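Local coordinates for protein GlcNAc-alpha-1,4-Gal-releasing endo-beta-galactosidase (Clostridium perfringens, PDB 1UPS) that probably hydrolyses O-glycosyl bonds as a calcium-binding family 16 glycoside hydrolase, releasing GlcNAc-alpha-1,4-Gal from glycans by endo-beta-galactosidase action, at residues Lys136-Gly141 / Thr174-Lys179; Gly143-Trp148 / Asn251-Ala256; Asp310-Gly315 / Gly354-Gly359; Tyr346-Asn351 / Trp365-Trp370. All blocks are in the same frame, centred on the assembly; numbering follows the deposited sequence.

Interaction 1: residues Lys136-Gly141 / Thr174-Lys179; sequences KLSNTG and TFFSKK
The phenyl ring of Phe176 lies flat against Ser138, whose CB sits 3.5 Å from CE1 of that ring, over one face. The serine hydroxyl OG stands over the middle of the same face, 3.8 Å above the ring plane. Thr140 comes in obliquely, its OG1 3.4 Å from Phe176 CD2, while the carbonyl O of Gly141 rests against Phe176 CB at 3.6 Å. The phenylalanine CG is anti to its own carbonyl carbon (chi1 -58°), which swings the ring out of the type I turn Phe175-Lys178 and onto the loop 136-141. Small residues suit that loop because a broad ring must settle closely on it. The hydroxyl over the face is hydrogen-bonded to the oblique one, Ser138 OG to Thr140 OG1 at 2.9 Å, and either could be the donor. Nearer the start of both segments, the CD1 methyl of Leu137 meets Thr174 at CB, 3.8 Å away, the two side chains crossing at about a right angle. A water ties the backbones together, donating to Ser138 O at 2.7 Å and Phe176 O at 2.8 Å and accepting from Gly141 N. Gln146, on the adjacent strand 145-152, binds the backbone of both loops, at Ser138 N and Thr174 O. Direct contact is thus aromatic and apolar packing, partly against oxygens, while polar links run through the water and Gln146, satisfying buried peptide groups.

Interaction 2: residues Gly143-Trp148 / Asn251-Ala256; sequences GGHQAW and NIYTDA
Strands 145-148 and 251-254 run antiparallel, their axes 4.6 Å apart at closest approach, with His145-Tyr253 and Ala147-Asn251 as hydrogen-bonded pairs and Gln146-Ile252 as the non-hydrogen-bonded pair between them. The bond from Tyr253 N to His145 O is 2.8 Å long, and Ala147 N reaches Asn251 O at the same length. Past the regular pairing, Thr254 OG1 donates to Gly143 O at 2.9 Å from above the carbonyl plane, extending the join into the loop. Gly144 passes close to Tyr253 O with backbone angles that demand a residue without CB. On the face shared by His145, Ala147, Asn251 and Tyr253, the imidazole and phenol side chains point the same way; their ring planes are nearly parallel (11°) but slid apart, centroids 4.3 Å from each other. Tyr253 CD1 lies over the rim of the imidazole face, 3.2 Å from His145 NE2. His145 ND1 is bound by Ser258, and Tyr253 OH by Tyr52. Ala147 is small enough to sit at the edge of the tyrosine ring, and Asn251 ND2 gives that ring's OH a bond of 3.0 Å, almost in its own amide plane; Asn251 OD1 is taken by Trp149 NE1. Ile252 and Gln146 point to the other face, toward Trp269 of strand 267-279. Strands 145-152 and 246-254 are neighbouring inner strands of a six-stranded antiparallel sheet, as in the concanavalin-like beta-sandwich of family 16.

Interaction 3: residues Asp310-Gly315 / Gly354-Gly359; sequences DKVSYG and GYIEHG
Aromatic contacts come first: the aliphatic end of Lys311 lies over one face of the Tyr355 ring, its CE 3.6 Å from Tyr355 CG in a CH-pi contact. The ammonium NZ continues above the same ring, 4.9 Å from its centroid and 12° off the normal, a cation-pi arrangement. The lysine chain bends at chi2 (-119°) and again at chi4, which folds it back across the ring. A long flexible side chain suits this place, since it supplies both methylenes and charge, while Tyr355 OH binds Glu397. Apolar packing is slight: Val312 CG2 meets Ile356 CG2 at 4.1 Å, and also approaches His358 CD2. Direct polar contact amounts to a weak bond from His358 NE2 to Lys311 O, 3.2 Å long and bent to 124°; NE2 also has Asn309 O, and the ring's main polar partner is Glu345, through ND1. Three waters do the rest. One joins Asp310 O to His358 N, a second spans Asp310 O and Ile356 O, and a third accepts from Val312 N and donates to Ile356 O, both at 2.8 Å. The segments leading into strands 313-315 and 357-359 of a probable beta-trefoil are thus joined directly by side chains, and backbone to backbone through water.

Interaction 4: residues Tyr346-Asn351 / Trp365-Trp370; sequences YLNIEN and WWSAQW
In the C-terminal region, probably a ricin-like beta-trefoil, an Asx turn at the end of strand 346-348 packs on the 3-10 turn 366-368. Asn348 forms the turn, its OD1 accepting from Glu350 N at 3.2 Å, while its ND2 donates to Tyr346 O almost exactly in the amide plane. Across the contact, Ile349 N donates to Ser367 O from above the carbonyl plane. The indole of Trp370 presents its edge to Leu347 O: NE1 lies 3.2 Å away in a nearly straight bond (166°), with the oxygen in the ring plane. A water donates to that same oxygen and to Ala368 O. Ile349 CG2 packs on Trp370 CH2 at 3.9 Å. Glu350 does two things at once. Its CG is anti to the backbone N (chi1 -168°) and the chain then bends, laying the carboxylate over one face of Trp365 with CD 3.6 Å from CE3 and the planes 23° apart. Glu350 OE2 accepts a hydrogen bond from Ser367 OG at 2.7 Å on its anti lone pair, and a water joins it to Ser367 N. Serine is short enough to sit against Asn348 and Glu350 and still reach this carboxylate. Short strands joined by turns, as here, are consistent with a beta-trefoil.

How the interactions relate
Interactions 1 and 2 belong to the family 16 domain and touch: Gln146 OE1 meets Ser138 N at 2.8 Å, and Phe176 N meets Gly144 O, so the loops of interaction 1 pack at the start of strand 145-152. Both are buried, yet the strands of interaction 2 are joined by direct backbone hydrogen bonds, the loops by side-chain packing and one water. Interactions 3 and 4 share the two-stranded sheet 346-348/357-359 in the probable trefoil region, where Glu357 N bonds to Asn348 O and its OE2 to Asn351 N. Interaction 4 is the more buried and directly bonded; interaction 3, nearer the surface, relies on three waters and a lysine-tyrosine contact. Interactions 2 and 3 have centres about 47 Å apart.

Interaction 1: residues Lys136-Gly141 / Thr174-Lys179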
loop_
_atom_site.group_PDB
_atom_site.type_symbol
_atom_site.label_atom_id
_atom_site.label_comp_id
_atom_site.label_asym_id
_atom_site.label_seq_id
_atom_site.Cartn_x
_atom_site.Cartn_y
_atom_site.Cartn_z
ATOM N N LYS A 136 1.561 1.349 17.522
ATOM C CA LYS A 136 1.890 2.689 17.985
ATOM C C LYS A 136 3.365 2.907 17.636
ATOM O O LYS A 136 4.233 2.118 18.048
ATOM C CB LYS A 136 1.665 2.801 19.493
ATOM C CG LYS A 136 2.156 4.121 20.091
ATOM C CD LYS A 136 1.545 4.424 21.445
ATOM C CE LYS A 136 1.945 3.473 22.548
ATOM N NZ LYS A 136 1.070 3.775 23.766
ATOM N N LEU A 137 3.636 3.965 16.869
ATOM C CA LEU A 137 4.964 4.166 16.274
ATOM C C LEU A 137 5.936 4.833 17.246
ATOM O O LEU A 137 5.523 5.367 18.288
ATOM C CB LEU A 137 4.856 5.001 14.997
ATOM C CG LEU A 137 3.854 4.517 13.928
ATOM C CD1 LEU A 137 4.045 5.297 12.640
ATOM C CD2 LEU A 137 3.978 3.045 13.652
ATOM N N SER A 138 7.229 4.772 16.916
ATOM C CA SER A 138 8.244 5.374 17.770
ATOM C C SER A 138 7.975 6.841 18.052
ATOM O O SER A 138 7.630 7.582 17.142
ATOM C CB SER A 138 9.623 5.272 17.105
ATOM O OG SER A 138 10.613 5.871 17.946
ATOM N N ASN A 139 8.158 7.256 19.313
ATOM C CA ASN A 139 8.066 8.680 19.668
ATOM C C ASN A 139 9.439 9.338 19.896
ATOM O O ASN A 139 9.521 10.446 20.439
ATOM C CB ASN A 139 7.142 8.871 20.907
ATOM C CG ASN A 139 7.762 8.362 22.204
ATOM O OD1 ASN A 139 8.884 7.854 22.234
ATOM N ND2 ASN A 139 7.010 8.516 23.320
ATOM N N THR A 140 10.520 8.666 19.484
ATOM C CA THR A 140 11.878 9.186 19.759
ATOM C C THR A 140 12.231 10.417 18.942
ATOM O O THR A 140 13.097 11.212 19.350
ATOM C CB THR A 140 12.974 8.127 19.470
ATOM O OG1 THR A 140 12.890 7.683 18.101
ATOM C CG2 THR A 140 12.786 6.874 20.321
ATOM N N GLY A 141 11.609 10.541 17.769
ATOM C CA GLY A 141 12.070 11.477 16.755
ATOM C C GLY A 141 13.466 11.144 16.242
ATOM O O GLY A 141 13.974 10.047 16.485
ATOM N N THR A 174 7.194 4.227 7.894
ATOM C CA THR A 174 7.136 5.588 8.440
ATOM C C THR A 174 8.398 6.011 9.208
ATOM O O THR A 174 8.863 5.299 10.103
ATOM C CB THR A 174 5.893 5.711 9.316
ATOM O OG1 THR A 174 4.741 5.351 8.511
ATOM C CG2 THR A 174 5.664 7.181 9.728
ATOM N N PHE A 175 8.929 7.181 8.868
ATOM C CA PHE A 175 10.137 7.727 9.535
ATOM C C PHE A 175 9.806 8.303 10.893
ATOM O O PHE A 175 8.766 8.944 11.042
ATOM C CB PHE A 175 10.732 8.874 8.729
ATOM C CG PHE A 175 11.451 8.453 7.463
ATOM C CD1 PHE A 175 12.374 9.316 6.887
ATOM C CD2 PHE A 175 11.194 7.217 6.852
ATOM C CE1 PHE A 175 13.058 8.945 5.712
ATOM C CE2 PHE A 175 11.860 6.843 5.679
ATOM C CZ PHE A 175 12.790 7.732 5.107
ATOM N N PHE A 176 10.715 8.145 11.860
ATOM C CA PHE A 176 10.554 8.753 13.195
ATOM C C PHE A 176 10.396 10.285 13.116
ATOM O O PHE A 176 9.718 10.880 13.957
ATOM C CB PHE A 176 11.782 8.525 14.098
ATOM C CG PHE A 176 12.151 7.075 14.350
ATOM C CD1 PHE A 176 11.272 6.029 14.097
ATOM C CD2 PHE A 176 13.426 6.781 14.860
ATOM C CE1 PHE A 176 11.655 4.695 14.335
ATOM C CE2 PHE A 176 13.819 5.455 15.101
ATOM C CZ PHE A 176 12.939 4.414 14.834
ATOM N N SER A 177 11.037 10.907 12.121
ATOM C CA SER A 177 11.066 12.377 12.010
ATOM C C SER A 177 9.832 13.008 11.326
ATOM O O SER A 177 9.710 14.253 11.244
ATOM C CB SER A 177 12.348 12.818 11.292
ATOM O OG SER A 177 12.301 12.514 9.907
ATOM N N LYS A 178 8.922 12.164 10.858
ATOM C CA LYS A 178 7.789 12.632 10.059
ATOM C C LYS A 178 6.490 12.152 10.724
ATOM O O LYS A 178 5.807 11.246 10.237
ATOM C CB LYS A 178 7.930 12.158 8.607
ATOM C CG LYS A 178 9.210 12.692 7.925
ATOM C CD LYS A 178 9.404 12.084 6.513
ATOM C CE LYS A 178 10.738 12.505 5.891
ATOM N NZ LYS A 178 11.013 11.854 4.542
ATOM N N LYS A 179 6.185 12.758 11.869
ATOM C CA LYS A 179 5.259 12.153 12.845
ATOM C C LYS A 179 3.796 12.130 12.410
ATOM O O LYS A 179 2.995 11.402 13.002
ATOM C CB LYS A 179 5.371 12.861 14.206
HETATM O O HOH W 1 9.020 9.824 16.418
#

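Interaction 2: residues Gly143-Trp148 / Asn251-Ala256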
loop_
_atom_site.group_PDB
_atom_site.type_symbol
_atom_site.label_atom_id
_atom_site.label_comp_id
_atom_site.label_asym_id
_atom_site.label_seq_id
_atom_site.Cartn_x
_atom_site.Cartn_y
_atom_site.Cartn_z
ATOM N N GLY A 143 16.676 10.485 13.458
ATOM C CA GLY A 143 16.830 9.557 12.333
ATOM C C GLY A 143 16.419 8.125 12.658
ATOM O O GLY A 143 16.641 7.631 13.774
ATOM N N GLY A 144 15.820 7.449 11.677
ATOM C CA GLY A 144 15.346 6.094 11.883
ATOM C C GLY A 144 13.931 5.920 11.359
ATOM O O GLY A 144 13.264 6.894 10.982
ATOM N N HIS A 145 13.487 4.671 11.311
ATOM C CA HIS A 145 12.125 4.352 10.885
ATOM C C HIS A 145 11.736 2.984 11.392
ATOM O O HIS A 145 12.589 2.233 11.834
ATOM C CB HIS A 145 11.968 4.455 9.345
ATOM C CG HIS A 145 12.638 3.365 8.551
ATOM N ND1 HIS A 145 13.986 3.369 8.258
ATOM C CD2 HIS A 145 12.117 2.290 7.910
ATOM C CE1 HIS A 145 14.273 2.328 7.488
ATOM N NE2 HIS A 145 13.150 1.654 7.265
ATOM N N GLN A 146 10.444 2.674 11.335
ATOM C CA GLN A 146 9.987 1.312 11.584
ATOM C C GLN A 146 9.388 0.803 10.284
ATOM O O GLN A 146 9.063 1.598 9.399
ATOM C CB GLN A 146 8.945 1.275 12.715
ATOM C CG GLN A 146 7.771 2.256 12.528
ATOM C CD GLN A 146 7.905 3.472 13.449
ATOM O OE1 GLN A 146 7.996 3.314 14.668
ATOM N NE2 GLN A 146 7.958 4.671 12.868
ATOM N N ALA A 147 9.241 -0.515 10.160
ATOM C CA ALA A 147 8.738 -1.074 8.908
ATOM C C ALA A 147 7.949 -2.366 9.093
ATOM O O ALA A 147 8.334 -3.241 9.883
ATOM C CB ALA A 147 9.892 -1.288 7.916
ATOM N N TRP A 148 6.835 -2.446 8.361
ATOM C CA TRP A 148 6.088 -3.681 8.196
ATOM C C TRP A 148 6.119 -3.898 6.701
ATOM O O TRP A 148 5.626 -3.053 5.930
ATOM C CB TRP A 148 4.652 -3.496 8.660
ATOM C CG TRP A 148 3.726 -4.654 8.339
ATOM C CD1 TRP A 148 4.050 -5.982 8.174
ATOM C CD2 TRP A 148 2.309 -4.566 8.178
ATOM N NE1 TRP A 148 2.910 -6.710 7.880
ATOM C CE2 TRP A 148 1.827 -5.869 7.908
ATOM C CE3 TRP A 148 1.396 -3.512 8.227
ATOM C CZ2 TRP A 148 0.467 -6.137 7.666
ATOM C CZ3 TRP A 148 0.039 -3.776 7.998
ATOM C CH2 TRP A 148 -0.406 -5.078 7.711
ATOM N N ASN A 251 10.153 -4.768 11.634
ATOM C CA ASN A 251 11.439 -4.313 12.158
ATOM C C ASN A 251 11.529 -2.808 12.386
ATOM O O ASN A 251 10.600 -2.047 12.064
ATOM C CB ASN A 251 12.644 -4.926 11.366
ATOM C CG ASN A 251 12.792 -4.408 9.938
ATOM O OD1 ASN A 251 11.852 -3.908 9.333
ATOM N ND2 ASN A 251 14.013 -4.558 9.382
ATOM N N ILE A 252 12.632 -2.398 13.003
ATOM C CA ILE A 252 12.875 -1.003 13.304
ATOM C C ILE A 252 14.352 -0.732 13.033
ATOM O O ILE A 252 15.170 -1.625 13.183
ATOM C CB ILE A 252 12.460 -0.686 14.763
ATOM C CG1 ILE A 252 12.599 0.820 15.052
ATOM C CG2 ILE A 252 13.210 -1.598 15.789
ATOM C CD1 ILE A 252 11.826 1.292 16.334
ATOM N N TYR A 253 14.669 0.487 12.595
ATOM C CA TYR A 253 16.012 0.817 12.141
ATOM C C TYR A 253 16.468 2.136 12.732
ATOM O O TYR A 253 15.646 3.031 13.021
ATOM C CB TYR A 253 15.990 1.106 10.652
ATOM C CG TYR A 253 15.663 -0.005 9.721
ATOM C CD1 TYR A 253 14.337 -0.355 9.467
ATOM C CD2 TYR A 253 16.689 -0.682 9.028
ATOM C CE1 TYR A 253 14.032 -1.373 8.530
ATOM C CE2 TYR A 253 16.388 -1.700 8.105
ATOM C CZ TYR A 253 15.046 -2.030 7.869
ATOM O OH TYR A 253 14.720 -3.026 6.961
ATOM N N THR A 254 17.784 2.279 12.867
ATOM C CA THR A 254 18.376 3.621 12.904
ATOM C C THR A 254 19.759 3.599 12.241
ATOM O O THR A 254 20.279 2.517 11.959
ATOM C CB THR A 254 18.385 4.213 14.340
ATOM O OG1 THR A 254 18.702 5.626 14.276
ATOM C CG2 THR A 254 19.510 3.577 15.200
ATOM N N ASP A 255 20.312 4.783 11.960
ATOM C CA ASP A 255 21.607 4.908 11.263
ATOM C C ASP A 255 21.570 4.334 9.841
ATOM O O ASP A 255 22.594 3.886 9.302
ATOM C CB ASP A 255 22.691 4.249 12.099
ATOM C CG ASP A 255 22.832 4.914 13.449
ATOM O OD1 ASP A 255 23.170 4.216 14.432
ATOM O OD2 ASP A 255 22.596 6.138 13.604
ATOM N N ALA A 256 20.378 4.388 9.249
ATOM C CA ALA A 256 20.118 3.899 7.904
ATOM C C ALA A 256 19.780 5.075 6.990
ATOM O O ALA A 256 20.107 6.235 7.306
ATOM C CB ALA A 256 18.973 2.855 7.937
#

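Interaction 3: residues Asp310-Gly315 / Gly354-Gly359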
loop_
_atom_site.group_PDB
_atom_site.type_symbol
_atom_site.label_atom_id
_atom_site.label_comp_id
_atom_site.label_asym_id
_atom_site.label_seq_id
_atom_site.Cartn_x
_atom_site.Cartn_y
_atom_site.Cartn_z
ATOM N N ASP A 310 -20.168 16.954 -27.304
ATOM C CA ASP A 310 -18.723 16.762 -27.150
ATOM C C ASP A 310 -18.225 16.925 -25.708
ATOM O O ASP A 310 -17.041 16.743 -25.440
ATOM C CB ASP A 310 -17.923 17.637 -28.128
ATOM C CG ASP A 310 -18.103 19.125 -27.891
ATOM O OD1 ASP A 310 -17.505 19.916 -28.674
ATOM O OD2 ASP A 310 -18.806 19.616 -26.974
ATOM N N LYS A 311 -19.131 17.257 -24.788
ATOM C CA LYS A 311 -18.790 17.296 -23.360
ATOM C C LYS A 311 -19.270 16.017 -22.682
ATOM O O LYS A 311 -20.054 15.258 -23.270
ATOM C CB LYS A 311 -19.447 18.511 -22.692
ATOM C CG LYS A 311 -19.085 19.828 -23.368
ATOM C CD LYS A 311 -18.360 20.787 -22.437
ATOM C CE LYS A 311 -17.759 21.960 -23.199
ATOM N NZ LYS A 311 -18.723 22.558 -24.165
ATOM N N VAL A 312 -18.819 15.784 -21.450
ATOM C CA VAL A 312 -19.378 14.710 -20.622
ATOM C C VAL A 312 -20.420 15.350 -19.697
ATOM O O VAL A 312 -20.125 16.329 -19.023
ATOM C CB VAL A 312 -18.278 13.984 -19.802
ATOM C CG1 VAL A 312 -18.861 12.860 -18.961
ATOM C CG2 VAL A 312 -17.199 13.446 -20.741
ATOM N N SER A 313 -21.636 14.814 -19.696
ATOM C CA SER A 313 -22.739 15.374 -18.918
ATOM C C SER A 313 -22.787 14.805 -17.501
ATOM O O SER A 313 -22.206 13.756 -17.216
ATOM C CB SER A 313 -24.077 15.069 -19.615
ATOM O OG SER A 313 -24.132 15.636 -20.923
ATOM N N TYR A 314 -23.475 15.502 -16.605
ATOM C CA TYR A 314 -23.897 14.875 -15.361
ATOM C C TYR A 314 -25.362 15.207 -15.120
ATOM O O TYR A 314 -25.858 16.245 -15.579
ATOM C CB TYR A 314 -23.026 15.273 -14.152
ATOM C CG TYR A 314 -23.078 16.744 -13.769
ATOM C CD1 TYR A 314 -24.211 17.284 -13.144
ATOM C CD2 TYR A 314 -21.999 17.587 -14.018
ATOM C CE1 TYR A 314 -24.284 18.624 -12.792
ATOM C CE2 TYR A 314 -22.051 18.949 -13.655
ATOM C CZ TYR A 314 -23.199 19.450 -13.044
ATOM O OH TYR A 314 -23.302 20.774 -12.685
ATOM N N GLY A 315 -26.055 14.318 -14.422
ATOM C CA GLY A 315 -27.450 14.572 -14.073
ATOM C C GLY A 315 -28.038 13.420 -13.286
ATOM O O GLY A 315 -27.325 12.488 -12.923
ATOM N N GLY A 354 -10.382 22.996 -20.908
ATOM C CA GLY A 354 -10.978 23.215 -19.600
ATOM C C GLY A 354 -12.056 22.189 -19.267
ATOM O O GLY A 354 -12.531 22.139 -18.126
ATOM N N TYR A 355 -12.436 21.381 -20.261
ATOM C CA TYR A 355 -13.471 20.354 -20.094
ATOM C C TYR A 355 -12.951 18.971 -20.425
ATOM O O TYR A 355 -12.076 18.810 -21.293
ATOM C CB TYR A 355 -14.709 20.674 -20.959
ATOM C CG TYR A 355 -15.353 21.988 -20.579
ATOM C CD1 TYR A 355 -16.315 22.052 -19.559
ATOM C CD2 TYR A 355 -14.978 23.176 -21.215
ATOM C CE1 TYR A 355 -16.895 23.278 -19.191
ATOM C CE2 TYR A 355 -15.541 24.398 -20.859
ATOM C CZ TYR A 355 -16.498 24.449 -19.846
ATOM O OH TYR A 355 -17.060 25.670 -19.501
ATOM N N ILE A 356 -13.483 17.959 -19.740
ATOM C CA ILE A 356 -13.140 16.579 -20.064
ATOM C C ILE A 356 -13.700 16.260 -21.449
ATOM O O ILE A 356 -14.874 16.533 -21.728
ATOM C CB ILE A 356 -13.725 15.591 -19.010
ATOM C CG1 ILE A 356 -13.183 15.896 -17.609
ATOM C CG2 ILE A 356 -13.408 14.134 -19.405
ATOM C CD1 ILE A 356 -11.668 15.655 -17.457
ATOM N N GLU A 357 -12.856 15.681 -22.303
ATOM C CA GLU A 357 -13.251 15.249 -23.642
ATOM C C GLU A 357 -13.503 13.744 -23.642
ATOM O O GLU A 357 -13.080 13.044 -22.724
ATOM C CB GLU A 357 -12.133 15.582 -24.652
ATOM C CG GLU A 357 -11.801 17.065 -24.717
ATOM C CD GLU A 357 -10.594 17.348 -25.592
ATOM O OE1 GLU A 357 -10.709 17.148 -26.824
ATOM O OE2 GLU A 357 -9.538 17.745 -25.044
ATOM N N HIS A 358 -14.186 13.246 -24.668
ATOM C CA HIS A 358 -14.361 11.802 -24.834
ATOM C C HIS A 358 -14.149 11.373 -26.285
ATOM O O HIS A 358 -14.764 11.927 -27.198
ATOM C CB HIS A 358 -15.740 11.322 -24.343
ATOM C CG HIS A 358 -16.897 12.072 -24.929
ATOM N ND1 HIS A 358 -17.553 11.653 -26.066
ATOM C CD2 HIS A 358 -17.526 13.208 -24.531
ATOM C CE1 HIS A 358 -18.528 12.498 -26.351
ATOM N NE2 HIS A 358 -18.534 13.453 -25.437
ATOM N N GLY A 359 -13.273 10.390 -26.481
ATOM C CA GLY A 359 -12.976 9.888 -27.816
ATOM C C GLY A 359 -12.285 8.545 -27.790
ATOM O O GLY A 359 -11.764 8.104 -26.764
HETATM O O HOH W 2 -15.062 15.132 -26.660
HETATM O O HOH W 3 -15.359 18.245 -24.006
HETATM O O HOH W 4 -16.998 17.655 -20.350
#

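Interaction 4: residues Tyr346-Asn351 / Trp365-Trp370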
loop_
_atom_site.group_PDB
_atom_site.type_symbol
_atom_site.label_atom_id
_atom_site.label_comp_id
_atom_site.label_asym_id
_atom_site.label_seq_id
_atom_site.Cartn_x
_atom_site.Cartn_y
_atom_site.Cartn_z
ATOM N N TYR A 346 -12.622 6.959 -24.214
ATOM C CA TYR A 346 -11.856 7.284 -23.006
ATOM C C TYR A 346 -11.973 8.752 -22.645
ATOM O O TYR A 346 -11.903 9.621 -23.507
ATOM C CB TYR A 346 -10.370 7.023 -23.228
ATOM C CG TYR A 346 -9.989 5.579 -23.398
ATOM C CD1 TYR A 346 -9.223 5.171 -24.496
ATOM C CD2 TYR A 346 -10.351 4.622 -22.453
ATOM C CE1 TYR A 346 -8.848 3.833 -24.656
ATOM C CE2 TYR A 346 -9.987 3.286 -22.604
ATOM C CZ TYR A 346 -9.232 2.898 -23.699
ATOM O OH TYR A 346 -8.865 1.573 -23.844
ATOM N N LEU A 347 -12.092 9.025 -21.352
ATOM C CA LEU A 347 -12.034 10.394 -20.867
ATOM C C LEU A 347 -10.611 10.928 -20.975
ATOM O O LEU A 347 -9.673 10.277 -20.531
ATOM C CB LEU A 347 -12.503 10.449 -19.415
ATOM C CG LEU A 347 -13.951 9.986 -19.223
ATOM C CD1 LEU A 347 -14.414 10.353 -17.794
ATOM C CD2 LEU A 347 -14.868 10.596 -20.286
ATOM N N ASN A 348 -10.459 12.109 -21.566
ATOM C CA ASN A 348 -9.131 12.673 -21.794
ATOM C C ASN A 348 -9.161 14.180 -21.865
ATOM O O ASN A 348 -10.239 14.770 -21.926
ATOM C CB ASN A 348 -8.513 12.095 -23.075
ATOM C CG ASN A 348 -9.172 12.625 -24.320
ATOM O OD1 ASN A 348 -8.689 13.588 -24.921
ATOM N ND2 ASN A 348 -10.293 12.008 -24.717
ATOM N N ILE A 349 -7.974 14.797 -21.850
ATOM C CA ILE A 349 -7.855 16.265 -21.925
ATOM C C ILE A 349 -6.857 16.735 -23.001
ATOM O O ILE A 349 -6.230 17.794 -22.863
ATOM C CB ILE A 349 -7.538 16.904 -20.536
ATOM C CG1 ILE A 349 -6.132 16.537 -20.036
ATOM C CG2 ILE A 349 -8.633 16.537 -19.502
ATOM C CD1 ILE A 349 -5.670 17.339 -18.798
ATOM N N GLU A 350 -6.749 15.965 -24.079
ATOM C CA GLU A 350 -5.743 16.239 -25.128
ATOM C C GLU A 350 -5.744 17.679 -25.662
ATOM O O GLU A 350 -4.672 18.276 -25.857
ATOM C CB GLU A 350 -5.877 15.242 -26.288
ATOM C CG GLU A 350 -4.699 15.282 -27.278
ATOM C CD GLU A 350 -3.423 14.646 -26.747
ATOM O OE1 GLU A 350 -2.379 14.726 -27.449
ATOM O OE2 GLU A 350 -3.433 14.064 -25.636
ATOM N N ASN A 351 -6.934 18.236 -25.896
ATOM C CA ASN A 351 -7.034 19.576 -26.472
ATOM C C ASN A 351 -7.038 20.715 -25.446
ATOM O O ASN A 351 -7.076 21.896 -25.828
ATOM C CB ASN A 351 -8.233 19.673 -27.431
ATOM C CG ASN A 351 -8.025 18.876 -28.711
ATOM O OD1 ASN A 351 -7.131 19.185 -29.514
ATOM N ND2 ASN A 351 -8.860 17.854 -28.920
ATOM N N TRP A 365 -1.829 7.748 -24.633
ATOM C CA TRP A 365 -1.885 9.189 -24.374
ATOM C C TRP A 365 -1.976 9.458 -22.880
ATOM O O TRP A 365 -2.920 8.992 -22.207
ATOM C CB TRP A 365 -3.090 9.823 -25.068
ATOM C CG TRP A 365 -2.940 10.048 -26.560
ATOM C CD1 TRP A 365 -1.939 9.589 -27.384
ATOM C CD2 TRP A 365 -3.838 10.779 -27.396
ATOM N NE1 TRP A 365 -2.166 9.998 -28.679
ATOM C CE2 TRP A 365 -3.323 10.734 -28.712
ATOM C CE3 TRP A 365 -5.031 11.484 -27.164
ATOM C CZ2 TRP A 365 -3.963 11.356 -29.789
ATOM C CZ3 TRP A 365 -5.668 12.094 -28.234
ATOM C CH2 TRP A 365 -5.132 12.025 -29.528
ATOM N N TRP A 366 -1.004 10.202 -22.358
ATOM C CA TRP A 366 -1.012 10.543 -20.934
ATOM C C TRP A 366 -2.219 11.417 -20.573
ATOM O O TRP A 366 -2.655 11.424 -19.407
ATOM C CB TRP A 366 0.281 11.247 -20.525
ATOM C CG TRP A 366 1.489 10.340 -20.450
ATOM C CD1 TRP A 366 1.631 9.094 -21.003
ATOM C CD2 TRP A 366 2.709 10.614 -19.766
ATOM N NE1 TRP A 366 2.881 8.589 -20.719
ATOM C CE2 TRP A 366 3.558 9.497 -19.948
ATOM C CE3 TRP A 366 3.181 11.700 -19.015
ATOM C CZ2 TRP A 366 4.853 9.440 -19.416
ATOM C CZ3 TRP A 366 4.470 11.640 -18.481
ATOM C CH2 TRP A 366 5.287 10.515 -18.682
ATOM N N SER A 367 -2.760 12.142 -21.560
ATOM C CA SER A 367 -3.949 12.975 -21.318
ATOM C C SER A 367 -5.178 12.128 -20.999
ATOM O O SER A 367 -6.176 12.646 -20.489
ATOM C CB SER A 367 -4.255 13.878 -22.519
ATOM O OG SER A 367 -4.900 13.174 -23.562
ATOM N N ALA A 368 -5.103 10.832 -21.305
ATOM C CA ALA A 368 -6.222 9.909 -21.046
ATOM C C ALA A 368 -5.962 8.997 -19.841
ATOM O O ALA A 368 -6.740 8.067 -19.567
ATOM C CB ALA A 368 -6.522 9.074 -22.298
ATOM N N GLN A 369 -4.895 9.276 -19.105
ATOM C CA GLN A 369 -4.536 8.457 -17.950
ATOM C C GLN A 369 -4.661 9.248 -16.650
ATOM O O GLN A 369 -4.320 10.436 -16.600
ATOM C CB GLN A 369 -3.120 7.929 -18.108
ATOM C CG GLN A 369 -2.977 6.989 -19.295
ATOM C CD GLN A 369 -1.563 6.496 -19.432
ATOM O OE1 GLN A 369 -0.775 6.624 -18.497
ATOM N NE2 GLN A 369 -1.226 5.931 -20.595
ATOM N N TRP A 370 -5.147 8.578 -15.610
ATOM C CA TRP A 370 -5.523 9.252 -14.369
ATOM C C TRP A 370 -4.989 8.546 -13.119
ATOM O O TRP A 370 -5.002 7.328 -13.050
ATOM C CB TRP A 370 -7.055 9.347 -14.301
ATOM C CG TRP A 370 -7.660 10.016 -15.495
ATOM C CD1 TRP A 370 -8.094 9.411 -16.644
ATOM C CD2 TRP A 370 -7.917 11.419 -15.659
ATOM N NE1 TRP A 370 -8.589 10.352 -17.514
ATOM C CE2 TRP A 370 -8.498 11.592 -16.934
ATOM C CE3 TRP A 370 -7.708 12.556 -14.852
ATOM C CZ2 TRP A 370 -8.869 12.852 -17.433
ATOM C CZ3 TRP A 370 -8.079 13.808 -15.337
ATOM C CH2 TRP A 370 -8.656 13.945 -16.624
HETATM O O HOH W 5 -9.382 7.737 -19.702
HETATM O O HOH W 6 -1.446 12.824 -24.093
#